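Local coordinates for quinonprotein alcohol dehydrogenase-like protein (Bacteroides thetaiotaomicron VPI-5482, PDB 4R5O) that is of unknown function but binds calcium and joins an immunoglobulin-like beta-sandwich to a seven-bladed beta-propeller, at residues F104-D109 against K120-D125; Y387-E392 against S398-Y403; H98-G103 against A128-G133. All blocks are in the same frame, centred on the assembly; numbering follows the deposited sequence.

Interaction 1: F104-D109 against K120-D125; sequences FFYVAD and KTAYQD
Tyr-106 reaches across a neighbouring strand to touch Ala-122, although the two residues sit on strands that share no backbone pairing. Their CA atoms lie 9.7 Å apart, about twice the spacing of adjacent strands, and strand 111-116 runs between them. The phenol covers the gap: with CG lodged between the backbone N and the carbonyl carbon (chi1 63°), the ring is laid over the middle strand, against Tyr-115, and its hydroxyl end arrives at the methyl group of Ala-122, where OH and CB are 3.6 Å apart. A more distant touch follows along the same segment, OH of Tyr-106 to CG of Gln-124 at 4.4 Å. The first is a van der Waals contact, the second a looser approach; with 96 Å² buried in all, the direct meeting is slight. The setting is the closing blade of the beta-propeller, where strand 422-424 from the C terminus pairs with strand 103-108, while strands 111-116 and 121-123 continue the sheet outward; this is the 'Velcro' closure that seals many propellers into a ring. The example illustrates how alternate strands of a blade can be joined through the one between them. Asn-113 on that middle strand gives its ND2 to the carbonyl oxygens of Tyr-106 and Ala-108 and takes the backbone N of Asp-125 on its OD1, so a single amide bonds to both segments. Asp-125 in turn stands at the N-cap of helix 126-129.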
loop_
_atom_site.group_PDB
_atom_site.type_symbol
_atom_site.label_atom_id
_atom_site.label_comp_id
_atom_site.label_asym_id
_atom_site.label_seq_id
_atom_site.Cartn_x
_atom_site.Cartn_y
_atom_site.Cartn_z
ATOM N N PHE A 104 -0.293 2.881 -10.608
ATOM C CA PHE A 104 -0.145 2.986 -9.137
ATOM C C PHE A 104 -0.863 1.861 -8.401
ATOM O O PHE A 104 -1.863 1.337 -8.910
ATOM C CB PHE A 104 -0.691 4.337 -8.614
ATOM C CG PHE A 104 -2.140 4.593 -8.969
ATOM C CD1 PHE A 104 -3.168 4.087 -8.181
ATOM C CD2 PHE A 104 -2.477 5.358 -10.081
ATOM C CE1 PHE A 104 -4.505 4.315 -8.518
ATOM C CE2 PHE A 104 -3.809 5.582 -10.419
ATOM C CZ PHE A 104 -4.815 5.076 -9.625
ATOM N N PHE A 105 -0.386 1.533 -7.180
ATOM C CA PHE A 105 -1.069 0.576 -6.299
ATOM C C PHE A 105 -2.136 1.322 -5.533
ATOM O O PHE A 105 -2.045 2.538 -5.393
ATOM C CB PHE A 105 -0.111 -0.167 -5.337
ATOM C CG PHE A 105 1.059 -0.937 -5.934
ATOM C CD1 PHE A 105 0.874 -2.204 -6.486
ATOM C CD2 PHE A 105 2.351 -0.422 -5.880
ATOM C CE1 PHE A 105 1.953 -2.918 -7.007
ATOM C CE2 PHE A 105 3.435 -1.140 -6.388
ATOM C CZ PHE A 105 3.230 -2.377 -6.945
ATOM N N TYR A 106 -3.177 0.653 -5.112
ATOM C CA TYR A 106 -4.191 1.292 -4.289
ATOM C C TYR A 106 -4.654 0.241 -3.308
ATOM O O TYR A 106 -4.884 -0.913 -3.682
ATOM C CB TYR A 106 -5.351 1.948 -5.090
ATOM C CG TYR A 106 -6.225 1.027 -5.922
ATOM C CD1 TYR A 106 -5.891 0.718 -7.236
ATOM C CD2 TYR A 106 -7.442 0.554 -5.430
ATOM C CE1 TYR A 106 -6.703 -0.108 -8.014
ATOM C CE2 TYR A 106 -8.259 -0.274 -6.194
ATOM C CZ TYR A 106 -7.887 -0.595 -7.491
ATOM O OH TYR A 106 -8.669 -1.414 -8.255
ATOM N N VAL A 107 -4.664 0.616 -2.034
ATOM C CA VAL A 107 -5.047 -0.249 -0.930
ATOM C C VAL A 107 -6.561 -0.107 -0.762
ATOM O O VAL A 107 -7.048 0.962 -0.419
ATOM C CB VAL A 107 -4.235 0.095 0.354
ATOM C CG1 VAL A 107 -4.627 -0.811 1.527
ATOM C CG2 VAL A 107 -2.740 0.011 0.078
ATOM N N ALA A 108 -7.295 -1.157 -1.101
ATOM C CA ALA A 108 -8.754 -1.267 -1.036
ATOM C C ALA A 108 -9.124 -2.719 -0.829
ATOM O O ALA A 108 -8.428 -3.596 -1.333
ATOM C CB ALA A 108 -9.400 -0.706 -2.304
ATOM N N ASP A 109 -10.165 -2.969 -0.028
ATOM C CA ASP A 109 -10.693 -4.268 0.412
ATOM C C ASP A 109 -9.553 -5.097 1.029
ATOM O O ASP A 109 -9.426 -6.291 0.770
ATOM C CB ASP A 109 -11.423 -5.055 -0.714
ATOM C CG ASP A 109 -12.468 -6.087 -0.238
ATOM O OD1 ASP A 109 -12.980 -5.955 0.912
ATOM O OD2 ASP A 109 -12.839 -6.961 -1.036
ATOM N N LYS A 120 -5.493 1.593 -18.717
ATOM C CA LYS A 120 -6.729 2.014 -18.007
ATOM C C LYS A 120 -7.434 0.761 -17.434
ATOM O O LYS A 120 -8.657 0.602 -17.562
ATOM C CB LYS A 120 -7.688 2.841 -18.892
ATOM C CG LYS A 120 -7.232 4.277 -19.190
ATOM C CD LYS A 120 -8.377 5.086 -19.835
ATOM C CE LYS A 120 -8.181 6.588 -19.916
ATOM N NZ LYS A 120 -7.099 7.004 -20.832
ATOM N N THR A 121 -6.624 -0.151 -16.850
ATOM C CA THR A 121 -7.076 -1.432 -16.319
ATOM C C THR A 121 -6.652 -1.581 -14.871
ATOM O O THR A 121 -5.504 -1.280 -14.523
ATOM C CB THR A 121 -6.515 -2.592 -17.185
ATOM O OG1 THR A 121 -6.998 -2.437 -18.522
ATOM C CG2 THR A 121 -6.910 -3.965 -16.670
ATOM N N ALA A 122 -7.594 -2.087 -14.048
ATOM C CA ALA A 122 -7.420 -2.384 -12.641
ATOM C C ALA A 122 -7.215 -3.861 -12.419
ATOM O O ALA A 122 -7.918 -4.667 -13.017
ATOM C CB ALA A 122 -8.627 -1.913 -11.864
ATOM N N TYR A 123 -6.259 -4.222 -11.570
ATOM C CA TYR A 123 -5.974 -5.606 -11.192
ATOM C C TYR A 123 -6.214 -5.718 -9.701
ATOM O O TYR A 123 -5.532 -5.057 -8.920
ATOM C CB TYR A 123 -4.551 -6.029 -11.600
ATOM C CG TYR A 123 -4.243 -5.829 -13.065
ATOM C CD1 TYR A 123 -4.581 -6.795 -14.007
ATOM C CD2 TYR A 123 -3.597 -4.680 -13.509
ATOM C CE1 TYR A 123 -4.308 -6.609 -15.357
ATOM C CE2 TYR A 123 -3.333 -4.478 -14.861
ATOM C CZ TYR A 123 -3.685 -5.448 -15.781
ATOM O OH TYR A 123 -3.426 -5.258 -17.116
ATOM N N GLN A 124 -7.252 -6.450 -9.312
ATOM C CA GLN A 124 -7.615 -6.563 -7.911
ATOM C C GLN A 124 -6.835 -7.659 -7.217
ATOM O O GLN A 124 -6.675 -8.745 -7.766
ATOM C CB GLN A 124 -9.119 -6.827 -7.751
ATOM C CG GLN A 124 -9.999 -5.637 -8.144
ATOM C CD GLN A 124 -11.459 -5.889 -7.869
ATOM O OE1 GLN A 124 -11.897 -7.009 -7.560
ATOM N NE2 GLN A 124 -12.260 -4.844 -7.970
ATOM N N ASP A 125 -6.354 -7.358 -5.998
ATOM C CA ASP A 125 -5.663 -8.252 -5.072
ATOM C C ASP A 125 -4.423 -8.880 -5.739
ATOM O O ASP A 125 -4.278 -10.090 -5.819
ATOM C CB ASP A 125 -6.639 -9.340 -4.566
ATOM C CG ASP A 125 -6.168 -10.163 -3.388
ATOM O OD1 ASP A 125 -5.167 -9.768 -2.749
ATOM O OD2 ASP A 125 -6.837 -11.175 -3.066
#

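Interaction 2: Y387-E392 against S398-Y403; sequences YVTYTE and SKIVVY
Tyr-390 and Tyr-403 converge from opposite directions until their hydroxyls hydrogen-bond, OH to OH at 2.6 Å, a diagonal link between residues that are not paired in the backbone. Around it lies the dense part of this contact. Val-388 presses CG1 over one face of the Tyr-390 ring, offset toward the rim, and sends its other branch to the edge of Tyr-403, CG2 to CE2 at 3.7 Å. Val-401 fills the angle between the tyrosines, with its CG2 3.6 Å from CD2 of Tyr-390 at that ring's edge. Both phenols leave the backbone with CG anti to the carbonyl carbon (chi1 -64° for Tyr-390), which turns them along the sheet toward each other. Beneath them four backbone hydrogen bonds join Val-388 with Val-401 and Tyr-390 with Lys-399; the straightest runs from Val-388 N to Val-401 O at 2.9 Å. The sheet's other face carries Thr-389 beside Ile-400, and Thr-391 OG1 bonds to Ser-398 OG at 2.8 Å while also meeting Thr-374 OG1 on strand 371-379. The solvent side, at Lys-399 and Glu-392, is looser. Lys-399, partly exposed, lays its extended chain alongside Tyr-390, CE to CB at 4.0 Å, but its NZ stays 5.0 Å from OE2 of the poorly ordered Glu-392, too far for a salt bridge, so any attraction is probably diffuse. Neighbouring strands 371-379 and 409-416 flank the pair, which makes this antiparallel hairpin the central two strands of a four-stranded propeller blade.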
loop_
_atom_site.group_PDB
_atom_site.type_symbol
_atom_site.label_atom_id
_atom_site.label_comp_id
_atom_site.label_asym_id
_atom_site.label_seq_id
_atom_site.Cartn_x
_atom_site.Cartn_y
_atom_site.Cartn_z
ATOM N N TYR A 387 -4.309 12.365 -7.545
ATOM C CA TYR A 387 -5.218 11.261 -7.314
ATOM C C TYR A 387 -6.081 11.577 -6.122
ATOM O O TYR A 387 -5.596 11.631 -4.996
ATOM C CB TYR A 387 -4.470 9.939 -7.103
ATOM C CG TYR A 387 -3.366 9.646 -8.085
ATOM C CD1 TYR A 387 -3.646 9.387 -9.415
ATOM C CD2 TYR A 387 -2.060 9.484 -7.662
ATOM C CE1 TYR A 387 -2.636 9.092 -10.325
ATOM C CE2 TYR A 387 -1.043 9.174 -8.559
ATOM C CZ TYR A 387 -1.338 8.960 -9.891
ATOM O OH TYR A 387 -0.370 8.614 -10.800
ATOM N N VAL A 388 -7.363 11.760 -6.370
ATOM C CA VAL A 388 -8.380 12.093 -5.393
ATOM C C VAL A 388 -9.336 10.919 -5.206
ATOM O O VAL A 388 -9.833 10.374 -6.190
ATOM C CB VAL A 388 -9.133 13.349 -5.862
ATOM C CG1 VAL A 388 -10.104 13.816 -4.807
ATOM C CG2 VAL A 388 -8.168 14.476 -6.213
ATOM N N THR A 389 -9.607 10.541 -3.937
ATOM C CA THR A 389 -10.546 9.477 -3.559
ATOM C C THR A 389 -11.863 10.116 -3.122
ATOM O O THR A 389 -11.900 10.863 -2.151
ATOM C CB THR A 389 -9.955 8.582 -2.477
ATOM O OG1 THR A 389 -8.706 8.054 -2.929
ATOM C CG2 THR A 389 -10.879 7.472 -2.057
ATOM N N TYR A 390 -12.940 9.825 -3.875
ATOM C CA TYR A 390 -14.293 10.307 -3.620
ATOM C C TYR A 390 -15.215 9.192 -3.147
ATOM O O TYR A 390 -15.016 8.037 -3.544
ATOM C CB TYR A 390 -14.899 10.926 -4.893
ATOM C CG TYR A 390 -14.221 12.164 -5.413
ATOM C CD1 TYR A 390 -14.493 13.408 -4.867
ATOM C CD2 TYR A 390 -13.407 12.111 -6.529
ATOM C CE1 TYR A 390 -13.915 14.568 -5.378
ATOM C CE2 TYR A 390 -12.821 13.261 -7.052
ATOM C CZ TYR A 390 -13.079 14.492 -6.474
ATOM O OH TYR A 390 -12.509 15.641 -6.975
ATOM N N THR A 391 -16.253 9.549 -2.346
ATOM C CA THR A 391 -17.298 8.630 -1.906
ATOM C C THR A 391 -18.630 9.348 -1.991
ATOM O O THR A 391 -18.774 10.451 -1.449
ATOM C CB THR A 391 -17.046 8.054 -0.506
ATOM O OG1 THR A 391 -15.787 7.372 -0.479
ATOM C CG2 THR A 391 -18.139 7.093 -0.053
ATOM N N GLU A 392 -19.598 8.721 -2.706
ATOM C CA GLU A 392 -20.974 9.206 -2.782
ATOM C C GLU A 392 -21.630 8.782 -1.484
ATOM O O GLU A 392 -21.759 7.581 -1.225
ATOM C CB GLU A 392 -21.721 8.716 -4.037
ATOM C CG GLU A 392 -21.260 9.335 -5.350
ATOM C CD GLU A 392 -22.101 9.051 -6.584
ATOM O OE1 GLU A 392 -23.340 8.918 -6.452
ATOM O OE2 GLU A 392 -21.531 9.083 -7.698
ATOM N N SER A 398 -17.338 4.404 -4.085
ATOM C CA SER A 398 -16.092 5.135 -4.099
ATOM C C SER A 398 -15.369 4.989 -5.426
ATOM O O SER A 398 -15.477 3.964 -6.119
ATOM C CB SER A 398 -15.193 4.659 -2.967
ATOM O OG SER A 398 -15.830 4.901 -1.727
ATOM N N LYS A 399 -14.611 6.028 -5.759
ATOM C CA LYS A 399 -13.832 6.095 -6.971
ATOM C C LYS A 399 -12.517 6.830 -6.726
ATOM O O LYS A 399 -12.413 7.620 -5.788
ATOM C CB LYS A 399 -14.626 6.784 -8.098
ATOM C CG LYS A 399 -15.035 8.222 -7.798
ATOM C CD LYS A 399 -15.861 8.812 -8.910
ATOM C CE LYS A 399 -16.421 10.154 -8.533
ATOM N NZ LYS A 399 -17.229 10.709 -9.643
ATOM N N ILE A 400 -11.517 6.556 -7.579
ATOM C CA ILE A 400 -10.246 7.266 -7.590
ATOM C C ILE A 400 -10.242 8.077 -8.880
ATOM O O ILE A 400 -10.293 7.505 -9.967
ATOM C CB ILE A 400 -8.985 6.370 -7.418
ATOM C CG1 ILE A 400 -9.026 5.589 -6.100
ATOM C CG2 ILE A 400 -7.723 7.221 -7.523
ATOM C CD1 ILE A 400 -7.954 4.522 -5.989
ATOM N N VAL A 401 -10.255 9.401 -8.763
ATOM C CA VAL A 401 -10.223 10.279 -9.929
ATOM C C VAL A 401 -8.807 10.826 -10.035
ATOM O O VAL A 401 -8.259 11.328 -9.056
ATOM C CB VAL A 401 -11.299 11.394 -9.894
ATOM C CG1 VAL A 401 -11.215 12.270 -11.137
ATOM C CG2 VAL A 401 -12.699 10.796 -9.764
ATOM N N VAL A 402 -8.205 10.647 -11.210
ATOM C CA VAL A 402 -6.857 11.088 -11.555
ATOM C C VAL A 402 -6.998 12.335 -12.411
ATOM O O VAL A 402 -7.508 12.247 -13.538
ATOM C CB VAL A 402 -6.020 9.975 -12.264
ATOM C CG1 VAL A 402 -4.648 10.498 -12.686
ATOM C CG2 VAL A 402 -5.903 8.714 -11.420
ATOM N N TYR A 403 -6.587 13.491 -11.859
ATOM C CA TYR A 403 -6.617 14.786 -12.532
ATOM C C TYR A 403 -5.262 15.145 -13.103
ATOM O O TYR A 403 -4.245 14.794 -12.530
ATOM C CB TYR A 403 -7.056 15.903 -11.560
ATOM C CG TYR A 403 -8.476 15.798 -11.041
ATOM C CD1 TYR A 403 -9.546 16.303 -11.775
ATOM C CD2 TYR A 403 -8.742 15.279 -9.772
ATOM C CE1 TYR A 403 -10.851 16.242 -11.291
ATOM C CE2 TYR A 403 -10.047 15.210 -9.278
ATOM C CZ TYR A 403 -11.098 15.687 -10.045
ATOM O OH TYR A 403 -12.387 15.651 -9.569
#

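Interaction 3: H98-G103 against A128-G133; sequences HNFSKG and ASLNAG
His-98 has its imidazole between the backbone N and the carbonyl carbon (chi1 62°), and Phe-100 holds its ring anti to its own carbonyl carbon (chi1 -78°); the two rings thereby converge on Leu-130, which comes from the opposite direction. The loop that carries them links strand 86-97 of the immunoglobulin-like domain to strand 103-108 of the propeller, so the contact lies at the domain junction. Leu-130 divides its branches: CD1 meets the edge of the phenyl ring, 3.6 Å from CE2 of Phe-100, and CD2 approaches CE1 of His-98 at 3.7 Å. Within the loop, CD2 of His-98 sits over the centre of the Phe-100 ring, and ND1 of His-98 is hydrogen-bonded to Ser-96 OG. Replacing Leu-130 with an alanine would probably cost both rings their shared partner, opening a gap at the phenyl edge and loosening the hold of the loop on the segment after helix 126-129. A type I turn from Asn-99 to Lys-102, with an Asx turn from Asn-99 OD1 to Ser-101 N, shapes the linker. Beyond Leu-130 the chain folds back on the helix end, where Ala-128 O receives Asn-131 N at 2.8 Å and Gly-133 N at 3.0 Å from opposite faces of its carbonyl plane.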
loop_
_atom_site.group_PDB
_atom_site.type_symbol
_atom_site.label_atom_id
_atom_site.label_comp_id
_atom_site.label_asym_id
_atom_site.label_seq_id
_atom_site.Cartn_x
_atom_site.Cartn_y
_atom_site.Cartn_z
ATOM N N HIS A 98 4.816 -8.184 -16.056
ATOM C CA HIS A 98 4.128 -6.934 -15.747
ATOM C C HIS A 98 5.152 -5.878 -15.261
ATOM O O HIS A 98 6.270 -6.221 -14.863
ATOM C CB HIS A 98 3.005 -7.157 -14.704
ATOM C CG HIS A 98 3.499 -7.653 -13.386
ATOM N ND1 HIS A 98 3.682 -9.003 -13.146
ATOM C CD2 HIS A 98 3.857 -6.959 -12.281
ATOM C CE1 HIS A 98 4.130 -9.084 -11.907
ATOM N NE2 HIS A 98 4.253 -7.878 -11.347
ATOM N N ASN A 99 4.752 -4.596 -15.322
ATOM C CA ASN A 99 5.572 -3.470 -14.916
ATOM C C ASN A 99 4.733 -2.576 -14.004
ATOM O O ASN A 99 3.790 -1.905 -14.461
ATOM C CB ASN A 99 6.089 -2.733 -16.166
ATOM C CG ASN A 99 7.078 -1.611 -15.927
ATOM O OD1 ASN A 99 7.442 -1.252 -14.809
ATOM N ND2 ASN A 99 7.550 -1.041 -17.005
ATOM N N PHE A 100 5.054 -2.604 -12.705
ATOM C CA PHE A 100 4.292 -1.854 -11.704
ATOM C C PHE A 100 4.691 -0.360 -11.682
ATOM O O PHE A 100 4.179 0.389 -10.850
ATOM C CB PHE A 100 4.440 -2.465 -10.310
ATOM C CG PHE A 100 3.613 -3.709 -10.053
ATOM C CD1 PHE A 100 2.297 -3.801 -10.515
ATOM C CD2 PHE A 100 4.075 -4.703 -9.195
ATOM C CE1 PHE A 100 1.487 -4.897 -10.181
ATOM C CE2 PHE A 100 3.261 -5.791 -8.851
ATOM C CZ PHE A 100 1.971 -5.879 -9.341
ATOM N N SER A 101 5.503 0.084 -12.656
ATOM C CA SER A 101 5.865 1.485 -12.852
ATOM C C SER A 101 4.820 2.204 -13.725
ATOM O O SER A 101 4.738 3.423 -13.701
ATOM C CB SER A 101 7.243 1.587 -13.496
ATOM O OG SER A 101 8.206 0.877 -12.740
ATOM N N LYS A 102 4.025 1.435 -14.481
ATOM C CA LYS A 102 3.029 1.891 -15.459
ATOM C C LYS A 102 1.649 2.146 -14.817
ATOM O O LYS A 102 0.616 1.825 -15.408
ATOM C CB LYS A 102 2.901 0.835 -16.583
ATOM C CG LYS A 102 4.203 0.624 -17.368
ATOM C CD LYS A 102 4.717 1.913 -18.025
ATOM C CE LYS A 102 6.076 1.736 -18.652
ATOM N NZ LYS A 102 6.567 3.001 -19.258
ATOM N N GLY A 103 1.648 2.818 -13.669
ATOM C CA GLY A 103 0.434 3.163 -12.927
ATOM C C GLY A 103 0.675 3.318 -11.439
ATOM O O GLY A 103 1.721 3.837 -11.031
ATOM N N ALA A 128 -2.216 -11.248 -3.244
ATOM C CA ALA A 128 -2.477 -12.677 -3.162
ATOM C C ALA A 128 -1.831 -13.444 -4.346
ATOM O O ALA A 128 -0.990 -14.311 -4.090
ATOM C CB ALA A 128 -3.979 -12.934 -3.126
ATOM N N SER A 129 -2.180 -13.076 -5.628
ATOM C CA SER A 129 -1.725 -13.732 -6.864
ATOM C C SER A 129 -0.177 -13.748 -6.988
ATOM O O SER A 129 0.345 -14.703 -7.566
ATOM C CB SER A 129 -2.342 -13.095 -8.115
ATOM O OG SER A 129 -2.170 -11.698 -8.250
ATOM N N LEU A 130 0.537 -12.785 -6.414
ATOM C CA LEU A 130 2.014 -12.746 -6.370
ATOM C C LEU A 130 2.600 -13.357 -5.042
ATOM O O LEU A 130 3.827 -13.348 -4.871
ATOM C CB LEU A 130 2.525 -11.285 -6.494
ATOM C CG LEU A 130 2.386 -10.549 -7.820
ATOM C CD1 LEU A 130 2.364 -9.059 -7.590
ATOM C CD2 LEU A 130 3.486 -10.936 -8.772
ATOM N N ASN A 131 1.743 -13.835 -4.089
ATOM C CA ASN A 131 2.276 -14.342 -2.818
ATOM C C ASN A 131 1.565 -15.602 -2.360
ATOM O O ASN A 131 1.400 -15.821 -1.154
ATOM C CB ASN A 131 2.196 -13.279 -1.695
ATOM C CG ASN A 131 3.190 -12.178 -1.909
ATOM O OD1 ASN A 131 4.381 -12.331 -1.606
ATOM N ND2 ASN A 131 2.756 -11.106 -2.564
ATOM N N ALA A 132 1.226 -16.461 -3.313
ATOM C CA ALA A 132 0.607 -17.765 -3.084
ATOM C C ALA A 132 -0.614 -17.670 -2.162
ATOM O O ALA A 132 -0.757 -18.477 -1.240
ATOM C CB ALA A 132 1.636 -18.733 -2.486
ATOM N N GLY A 133 -1.485 -16.711 -2.429
ATOM C CA GLY A 133 -2.720 -16.550 -1.674
ATOM C C GLY A 133 -2.613 -15.922 -0.307
ATOM O O GLY A 133 -3.623 -15.891 0.396
#

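In the fold
From the N terminus, the chain passes through the immunoglobulin-like domain and enters the propeller along residues 98-103, where interaction 3 opens. Interaction 1 is nested wholly inside that loop: 104-109 follows at once, 120-125 closes it, and only then does 128-133 close interaction 3. Interaction 2 comes much later, in series with both, as a short hairpin in the last full blade before the C-terminal strand. Hydrophobic packing connects them in space. Phe-105 meets Phe-100, joining the closing blade to the interdomain linker, while Phe-104 packs on Tyr-387 and Val-402, and Tyr-106 on Ile-400, joining neighbouring blades. Interactions 2 and 3 do not touch; interaction 1 lies against each.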